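Local coordinates for C24 protein (Bizionia argentinensis JUB59, PDB 6OV6) that binds manganese and probably forms the receptor-binding tip of the long tail fibre of a temperate bacteriophage, at residues 43-48 against 55-60; 64-69 against 73-78. All blocks are in the same frame, centred on the assembly; numbering follows the deposited sequence.

Interaction 1 of 2, residues 43-48 against 55-60; sequences KGCVVS and GVVYIN
C45 lays its sulfur over the backbone of G55, with SG 3.7 Å from G55 CA. The C45 thiol is directed back to the opposing strand by a chi1 of -44°, which sets SG opposite the carbonyl carbon and close to the backbone N. Beyond G55 the same sulfur reaches the gamma branch of V57, SG to CG1 measuring 4.1 Å, and F66 and W111 also pack on C45. G55, lacking a side chain, lets both the sulfur and the carbonyl of K43 come close to its CA; K43 O lies 3.2 Å from G55 CA, a CA-H...O contact. On the face that carries K43 and V56 the beta carbons of these residues stand side by side, CB to CB 4.4 Å, before the lysine stretches away from V56. Its NZ forms a salt bridge with E34 of the second subunit and a hydrogen bond with Y58 OH of that subunit.

The backbone beneath is an antiparallel hydrogen-bonded pair: V56 N gives a bond of 2.9 Å to K43 O, and K43 N one of 3.2 Å to V56 O, both nearly straight. At the adjoining non-hydrogen-bonded pair, G44 and G55 bring their CA atoms to 4.1 Å. G44 takes a positive phi (66°) just after the chain turns its corner at K43. Between these two segments the polar bonds are thus all backbone ones, and the far end of the lysine adds a link between two subunits, while the thiol is buried between the G55 backbone and apolar side chains.

Interaction 2 of 2, residues 64-69 against 73-78; sequences FKFVGG and SRVKIL
Between 64-69 and 73-78 no backbone hydrogen bond is made, and the nearest CA atoms, those of F64 and I77, are 8.5 Å apart. The two segments follow one another closely in the chain, yet their strands are not partners: strand 96-102 pairs with both, parallel to 62-70 and antiparallel to 74-81. What meets across the gap is side chains alone, in two aromatic-aliphatic pairs.

In the first, the far end of the F64 ring lies against I77, obliquely, the two side chains crossing at about a right angle. The delta methyl comes nearest, I77 CD1 standing 3.6 Å from F64 CE2, and CG1 follows at 3.8 Å from F64 CZ. The other branch of the isoleucine completes the grip, with I77 CG2 4.0 Å from F64 CZ.

V75 meets F66 differently. One methyl, V75 CG1, comes at the edge of the ring in its plane and approaches F66 CE1 to 3.6 Å. The ring gets there because CG of F66 lies opposite the backbone N (chi1 178°), which swings it across to the neighbouring segment although its first bond does not aim that way. W111 stacks on F66, and F102 makes an edge-to-face contact with it, so aromatic neighbours help to fix the ring.

V57 and V100 also touch both phenylalanines. The arrangement is that of the apolar lining of a mixed beta sheet, in which strands successive in sequence are parted by a later strand and touch through their side chains.

Interactions 1 and 2 belong to one mixed sheet and meet where strand 51-59 pairs with strand 62-70: V57 O lies 2.8 Å from F64 N and G55 O 2.7 Å from F66 N, both probable hydrogen bonds. They also share a lining, since C45 SG packs on F66 CD2 at 3.5 Å. Their chemistry differs with position. Residues 43-48 and 55-60 form a hairpin held by backbone bonds, partly buried and reaching the second subunit through K43. Residues 64-69 and 73-78, on strands that do not pair, meet in a more buried contact made by hydrocarbon groups alone. Both lie away from the manganese site.

Interaction 1 of 2, residues 43-48 against 55-60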
loop_
_atom_site.group_PDB
_atom_site.type_symbol
_atom_site.label_atom_id
_atom_site.label_comp_id
_atom_site.label_asym_id
_atom_site.label_seq_id
_atom_site.Cartn_x
_atom_site.Cartn_y
_atom_site.Cartn_z
ATOM N N LYS A 43 8.140 -32.685 -25.626
ATOM C CA LYS A 43 8.878 -33.520 -24.701
ATOM C C LYS A 43 10.359 -33.553 -25.101
ATOM O O LYS A 43 10.674 -33.473 -26.283
ATOM C CB LYS A 43 8.264 -34.934 -24.757
ATOM C CG LYS A 43 8.724 -35.883 -23.654
ATOM C CD LYS A 43 8.129 -37.274 -23.872
ATOM C CE LYS A 43 8.743 -38.294 -22.933
ATOM N NZ LYS A 43 8.404 -38.022 -21.503
ATOM N N GLY A 44 11.244 -33.683 -24.110
ATOM C CA GLY A 44 12.685 -33.805 -24.315
ATOM C C GLY A 44 13.325 -32.574 -24.904
ATOM O O GLY A 44 12.958 -31.450 -24.540
ATOM N N CYS A 45 14.274 -32.771 -25.850
ATOM C CA CYS A 45 15.034 -31.679 -26.484
ATOM C C CYS A 45 15.718 -30.798 -25.441
ATOM O O CYS A 45 15.675 -29.569 -25.525
ATOM C CB CYS A 45 14.177 -30.868 -27.460
ATOM S SG CYS A 45 13.136 -31.886 -28.525
ATOM N N VAL A 46 16.353 -31.461 -24.462
ATOM C CA VAL A 46 17.063 -30.859 -23.323
ATOM C C VAL A 46 18.542 -30.624 -23.671
ATOM O O VAL A 46 19.206 -31.525 -24.193
ATOM C CB VAL A 46 16.854 -31.700 -22.020
ATOM C CG1 VAL A 46 17.583 -31.085 -20.823
ATOM C CG2 VAL A 46 15.363 -31.860 -21.701
ATOM N N VAL A 47 19.028 -29.395 -23.408
ATOM C CA VAL A 47 20.407 -28.968 -23.670
ATOM C C VAL A 47 21.376 -29.568 -22.650
ATOM O O VAL A 47 21.141 -29.485 -21.440
ATOM C CB VAL A 47 20.565 -27.419 -23.853
ATOM C CG1 VAL A 47 19.955 -26.630 -22.687
ATOM C CG2 VAL A 47 22.024 -27.009 -24.086
ATOM N N SER A 48 22.457 -30.180 -23.154
ATOM C CA SER A 48 23.511 -30.782 -22.339
ATOM C C SER A 48 24.845 -30.441 -23.000
ATOM O O SER A 48 25.333 -31.191 -23.852
ATOM C CB SER A 48 23.306 -32.290 -22.219
ATOM O OG SER A 48 23.789 -32.746 -20.966
ATOM N N GLY A 55 13.594 -35.864 -28.712
ATOM C CA GLY A 55 12.343 -35.453 -28.108
ATOM C C GLY A 55 11.200 -35.537 -29.076
ATOM O O GLY A 55 11.192 -36.386 -29.983
ATOM N N VAL A 56 10.195 -34.686 -28.828
ATOM C CA VAL A 56 8.984 -34.606 -29.638
ATOM C C VAL A 56 8.647 -33.131 -29.787
ATOM O O VAL A 56 8.691 -32.368 -28.805
ATOM C CB VAL A 56 7.785 -35.436 -29.072
ATOM C CG1 VAL A 56 6.504 -35.194 -29.861
ATOM C CG2 VAL A 56 8.111 -36.929 -29.049
ATOM N N VAL A 57 8.362 -32.725 -31.043
ATOM C CA VAL A 57 8.024 -31.334 -31.358
ATOM C C VAL A 57 6.690 -31.255 -32.105
ATOM O O VAL A 57 6.184 -32.264 -32.598
ATOM C CB VAL A 57 9.172 -30.592 -32.115
ATOM C CG1 VAL A 57 10.422 -30.468 -31.238
ATOM C CG2 VAL A 57 9.485 -31.243 -33.486
ATOM N N TYR A 58 6.146 -30.053 -32.203
ATOM C CA TYR A 58 4.893 -29.819 -32.926
ATOM C C TYR A 58 5.116 -28.667 -33.890
ATOM O O TYR A 58 5.493 -27.579 -33.454
ATOM C CB TYR A 58 3.767 -29.472 -31.951
ATOM C CG TYR A 58 2.462 -29.158 -32.648
ATOM C CD1 TYR A 58 1.732 -30.156 -33.287
ATOM C CD2 TYR A 58 1.942 -27.865 -32.649
ATOM C CE1 TYR A 58 0.521 -29.873 -33.924
ATOM C CE2 TYR A 58 0.724 -27.575 -33.262
ATOM C CZ TYR A 58 0.015 -28.585 -33.894
ATOM O OH TYR A 58 -1.201 -28.322 -34.484
ATOM N N ILE A 59 4.945 -28.908 -35.202
ATOM C CA ILE A 59 5.134 -27.862 -36.228
ATOM C C ILE A 59 4.029 -28.000 -37.223
ATOM O O ILE A 59 3.796 -29.104 -37.732
ATOM C CB ILE A 59 6.488 -27.949 -37.028
ATOM C CG1 ILE A 59 7.657 -28.383 -36.164
ATOM C CG2 ILE A 59 6.765 -26.648 -37.832
ATOM C CD1 ILE A 59 8.838 -28.937 -36.929
ATOM N N ASN A 60 3.390 -26.870 -37.549
ATOM C CA ASN A 60 2.359 -26.769 -38.582
ATOM C C ASN A 60 1.386 -27.958 -38.647
ATOM O O ASN A 60 1.293 -28.644 -39.678
ATOM C CB ASN A 60 3.031 -26.517 -39.940
ATOM C CG ASN A 60 3.860 -25.261 -40.007
ATOM O OD1 ASN A 60 3.666 -24.296 -39.256
ATOM N ND2 ASN A 60 4.828 -25.273 -40.887
#

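Interaction 2 of 2, residues 64-69 against 73-78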
loop_
_atom_site.group_PDB
_atom_site.type_symbol
_atom_site.label_atom_id
_atom_site.label_comp_id
_atom_site.label_asym_id
_atom_site.label_seq_id
_atom_site.Cartn_x
_atom_site.Cartn_y
_atom_site.Cartn_z
ATOM N N PHE A 64 5.877 -34.474 -34.265
ATOM C CA PHE A 64 7.036 -35.213 -34.771
ATOM C C PHE A 64 7.981 -35.665 -33.711
ATOM O O PHE A 64 8.276 -34.910 -32.785
ATOM C CB PHE A 64 7.894 -34.337 -35.720
ATOM C CG PHE A 64 7.300 -33.953 -37.048
ATOM C CD1 PHE A 64 7.194 -34.884 -38.077
ATOM C CD2 PHE A 64 6.844 -32.659 -37.276
ATOM C CE1 PHE A 64 6.650 -34.527 -39.307
ATOM C CE2 PHE A 64 6.298 -32.306 -38.506
ATOM C CZ PHE A 64 6.233 -33.240 -39.521
ATOM N N LYS A 65 8.616 -36.834 -33.951
ATOM C CA LYS A 65 9.762 -37.281 -33.171
ATOM C C LYS A 65 10.894 -36.307 -33.589
ATOM O O LYS A 65 10.982 -35.923 -34.766
ATOM C CB LYS A 65 10.184 -38.715 -33.551
ATOM C CG LYS A 65 9.257 -39.797 -33.005
ATOM C CD LYS A 65 9.413 -41.127 -33.748
ATOM C CE LYS A 65 8.275 -42.082 -33.447
ATOM N NZ LYS A 65 8.365 -43.319 -34.265
ATOM N N PHE A 66 11.700 -35.879 -32.616
ATOM C CA PHE A 66 12.833 -34.999 -32.827
ATOM C C PHE A 66 14.082 -35.811 -32.565
ATOM O O PHE A 66 14.198 -36.453 -31.504
ATOM C CB PHE A 66 12.792 -33.761 -31.904
ATOM C CG PHE A 66 13.986 -32.847 -32.077
ATOM C CD1 PHE A 66 14.004 -31.878 -33.073
ATOM C CD2 PHE A 66 15.105 -32.967 -31.252
ATOM C CE1 PHE A 66 15.110 -31.032 -33.239
ATOM C CE2 PHE A 66 16.206 -32.103 -31.403
ATOM C CZ PHE A 66 16.200 -31.143 -32.397
ATOM N N VAL A 67 15.017 -35.770 -33.522
ATOM C CA VAL A 67 16.306 -36.460 -33.385
ATOM C C VAL A 67 17.351 -35.394 -33.039
ATOM O O VAL A 67 17.627 -34.503 -33.841
ATOM C CB VAL A 67 16.687 -37.310 -34.635
ATOM C CG1 VAL A 67 18.114 -37.890 -34.505
ATOM C CG2 VAL A 67 15.676 -38.432 -34.857
ATOM N N GLY A 68 17.866 -35.464 -31.821
ATOM C CA GLY A 68 18.871 -34.527 -31.343
ATOM C C GLY A 68 20.272 -34.859 -31.815
ATOM O O GLY A 68 20.460 -35.657 -32.740
ATOM N N GLY A 69 21.239 -34.240 -31.162
ATOM C CA GLY A 69 22.667 -34.364 -31.443
ATOM C C GLY A 69 23.327 -33.039 -31.141
ATOM O O GLY A 69 22.859 -32.321 -30.250
ATOM N N SER A 73 21.685 -24.049 -35.213
ATOM C CA SER A 73 20.771 -22.914 -35.196
ATOM C C SER A 73 19.452 -23.194 -35.903
ATOM O O SER A 73 18.492 -22.458 -35.691
ATOM C CB SER A 73 21.433 -21.659 -35.759
ATOM O OG SER A 73 21.876 -21.836 -37.091
ATOM N N ARG A 74 19.413 -24.236 -36.760
ATOM C CA ARG A 74 18.219 -24.580 -37.541
ATOM C C ARG A 74 17.832 -26.041 -37.486
ATOM O O ARG A 74 18.670 -26.908 -37.267
ATOM C CB ARG A 74 18.310 -24.090 -39.009
ATOM C CG ARG A 74 18.636 -22.599 -39.133
ATOM C CD ARG A 74 18.629 -22.091 -40.551
ATOM N NE ARG A 74 17.270 -21.854 -41.037
ATOM C CZ ARG A 74 16.575 -20.744 -40.807
ATOM N NH1 ARG A 74 17.091 -19.771 -40.064
ATOM N NH2 ARG A 74 15.346 -20.615 -41.283
ATOM N N VAL A 75 16.530 -26.306 -37.693
ATOM C CA VAL A 75 15.960 -27.651 -37.731
ATOM C C VAL A 75 15.135 -27.800 -38.996
ATOM O O VAL A 75 14.698 -26.803 -39.586
ATOM C CB VAL A 75 15.151 -28.071 -36.451
ATOM C CG1 VAL A 75 16.058 -28.134 -35.224
ATOM C CG2 VAL A 75 13.933 -27.170 -36.200
ATOM N N LYS A 76 14.884 -29.040 -39.397
ATOM C CA LYS A 76 14.023 -29.276 -40.545
ATOM C C LYS A 76 13.324 -30.601 -40.458
ATOM O O LYS A 76 13.786 -31.485 -39.744
ATOM C CB LYS A 76 14.711 -28.994 -41.906
ATOM C CG LYS A 76 15.217 -30.176 -42.693
ATOM C CD LYS A 76 16.145 -29.761 -43.827
ATOM C CE LYS A 76 15.449 -29.103 -44.983
ATOM N NZ LYS A 76 16.425 -28.746 -46.057
ATOM N N ILE A 77 12.203 -30.730 -41.176
ATOM C CA ILE A 77 11.505 -31.997 -41.273
ATOM C C ILE A 77 12.264 -32.805 -42.337
ATOM O O ILE A 77 12.370 -32.344 -43.466
ATOM C CB ILE A 77 10.002 -31.793 -41.655
ATOM C CG1 ILE A 77 9.225 -31.041 -40.510
ATOM C CG2 ILE A 77 9.337 -33.144 -42.034
ATOM C CD1 ILE A 77 7.955 -30.296 -40.988
ATOM N N LEU A 78 12.806 -33.976 -41.969
ATOM C CA LEU A 78 13.485 -34.866 -42.907
ATOM C C LEU A 78 12.602 -36.062 -43.213
ATOM O O LEU A 78 11.784 -36.469 -42.384
ATOM C CB LEU A 78 14.838 -35.367 -42.379
ATOM C CG LEU A 78 15.981 -34.354 -42.285
ATOM C CD1 LEU A 78 17.275 -35.089 -42.042
ATOM C CD2 LEU A 78 16.146 -33.539 -43.588
#